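Local coordinates for nitrate transport protein (Parabacteroides distasonis, PDB 3HN0) that probably serves as the substrate-binding component of an ABC transporter, capturing a small solute, perhaps nitrate or a related compound, for uptake, at residues 137-140 with 146-149. Numbering follows the deposited sequence.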
ATOM      1  N   GLN A 137     -17.187   4.824  23.898  1.00 13.62           N
ATOM      2  CA  GLN A 137     -18.084   5.371  24.885  1.00 11.01           C
ATOM      3  C   GLN A 137     -17.678   6.809  25.259  1.00  8.03           C
ATOM      4  O   GLN A 137     -18.537   7.666  25.449  1.00 10.79           O
ATOM      5  CB  GLN A 137     -18.066   4.423  26.094  1.00 13.25           C
ATOM      6  CG  GLN A 137     -18.861   4.881  27.192  1.00 18.36           C
ATOM      7  CD  GLN A 137     -20.241   5.103  26.740  1.00 19.16           C
ATOM      8  OE1 GLN A 137     -20.763   4.317  25.932  1.00 31.97           O
ATOM      9  NE2 GLN A 137     -20.837   6.211  27.176  1.00 19.47           N
ATOM     10  N   GLY A 138     -16.375   7.062  25.434  1.00  8.89           N
ATOM     11  CA  GLY A 138     -15.863   8.390  25.722  1.00  9.49           C
ATOM     12  C   GLY A 138     -16.240   9.386  24.631  1.00  7.85           C
ATOM     13  O   GLY A 138     -16.574  10.519  24.915  1.00  8.12           O
ATOM     14  N   ILE A 139     -16.228   8.948  23.387  1.00  9.67           N
ATOM     15  CA  ILE A 139     -16.641   9.842  22.291  1.00 10.68           C
ATOM     16  C   ILE A 139     -18.136  10.194  22.465  1.00  9.14           C
ATOM     17  O   ILE A 139     -18.519  11.363  22.488  1.00  9.59           O
ATOM     18  CB  ILE A 139     -16.426   9.184  20.892  1.00  9.47           C
ATOM     19  CG1 ILE A 139     -14.950   9.013  20.598  1.00  9.96           C
ATOM     20  CG2 ILE A 139     -17.141  10.048  19.786  1.00 10.49           C
ATOM     21  CD1 ILE A 139     -14.602   8.205  19.338  1.00 13.06           C
ATOM     22  N   LEU A 140     -18.941   9.155  22.666  1.00 10.14           N
ATOM     23  CA  LEU A 140     -20.377   9.314  22.765  1.00 10.69           C
ATOM     24  C   LEU A 140     -20.834  10.098  24.004  1.00  9.37           C
ATOM     25  O   LEU A 140     -21.827  10.800  23.964  1.00 11.15           O
ATOM     26  CB  LEU A 140     -21.079   7.947  22.667  1.00  7.93           C
ATOM     27  CG  LEU A 140     -20.773   7.212  21.372  1.00 13.35           C
ATOM     28  CD1 LEU A 140     -21.600   5.929  21.287  1.00 16.36           C
ATOM     29  CD2 LEU A 140     -21.049   8.149  20.177  1.00 13.14           C
ATOM     30  N   ARG A 146     -11.163  13.354  19.650  1.00 13.65           N
ATOM     31  CA  ARG A 146     -10.208  12.885  18.657  1.00 15.22           C
ATOM     32  C   ARG A 146      -9.676  11.573  19.192  1.00 14.47           C
ATOM     33  O   ARG A 146      -9.350  11.487  20.376  1.00 14.81           O
ATOM     34  CB  ARG A 146      -9.161  13.998  18.480  1.00 19.06           C
ATOM     35  CG  ARG A 146      -7.868  13.699  17.806  1.00 28.30           C
ATOM     36  CD  ARG A 146      -6.944  14.961  17.893  1.00 27.49           C
ATOM     37  NE  ARG A 146      -7.251  15.938  16.861  1.00 30.12           N
ATOM     38  CZ  ARG A 146      -6.773  17.183  16.824  1.00 37.46           C
ATOM     39  NH1 ARG A 146      -5.971  17.633  17.776  1.00 33.45           N
ATOM     40  NH2 ARG A 146      -7.096  17.985  15.822  1.00 38.07           N
ATOM     41  N   ALA A 147      -9.652  10.547  18.324  1.00 13.76           N
ATOM     42  CA  ALA A 147      -9.284   9.222  18.731  1.00 11.61           C
ATOM     43  C   ALA A 147      -8.857   8.372  17.558  1.00 13.25           C
ATOM     44  O   ALA A 147      -9.048   8.735  16.403  1.00 14.56           O
ATOM     45  CB  ALA A 147     -10.480   8.550  19.468  1.00 10.43           C
ATOM     46  N   VAL A 148      -8.236   7.256  17.906  1.00 12.33           N
ATOM     47  CA  VAL A 148      -7.986   6.205  16.947  0.60 12.84           C
ATOM     48  C   VAL A 148      -8.854   5.003  17.272  1.00 15.82           C
ATOM     49  O   VAL A 148      -9.022   4.645  18.435  1.00 15.89           O
ATOM     50  CB  VAL A 148      -6.508   5.805  16.877  0.60 14.05           C
ATOM     51  CG1 VAL A 148      -5.685   6.909  16.197  0.60 11.77           C
ATOM     52  CG2 VAL A 148      -5.990   5.444  18.231  0.60 11.52           C
ATOM     53  N   LEU A 149      -9.410   4.397  16.218  1.00 13.97           N
ATOM     54  CA  LEU A 149     -10.308   3.229  16.333  1.00 12.73           C
ATOM     55  C   LEU A 149     -10.158   2.298  15.141  1.00 12.93           C
ATOM     56  O   LEU A 149      -9.857   2.723  14.053  1.00 14.07           O
ATOM     57  CB  LEU A 149     -11.787   3.666  16.413  1.00 12.74           C
ATOM     58  CG  LEU A 149     -12.258   4.345  17.687  1.00 14.47           C
ATOM     59  CD1 LEU A 149     -13.701   4.899  17.489  1.00 11.69           C
ATOM     60  CD2 LEU A 149     -12.206   3.483  18.917  1.00 14.70           C
TER
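I139 sets CD1, the end of its longer branch, against L149 and A147 of strand 146-149. The methyl meets L149 tip to tip, CD1 of I139 lying 3.9 Å from CD1 of L149, and it also rests on the single methyl of A147, with I139 CD1 4.1 Å from A147 CB. Two torsions deliver it there: CG1 sits opposite the carbonyl carbon (chi1 -68°), and the extended chi2 of 172° carries CD1 straight out from the helix. The gap is spanned by side chains, since even the nearest CA atoms, those of I139 and R146, are 8.0 Å apart. Everything that touches is buried, and the contact is apolar, methyl against methyl. A147 and L149 face the helix, while R146 and V148 turn to the other side; there R146 forms a salt bridge with E90 and a cation-pi contact with Y123. V89 of strand 87-90 touches both I139 and A147, and I135, one turn earlier on the helix, packs on A147 and L149, so the same apolar layer extends along helix and sheet. This is helix-on-sheet packing: helix 132-141 lies over strands 146-149 and 87-90, with 146-149 hydrogen-bonded through its backbone to 87-90 on one side and to Y100 on the other, within an alpha/beta fold consistent with a periplasmic-type solute-binding protein.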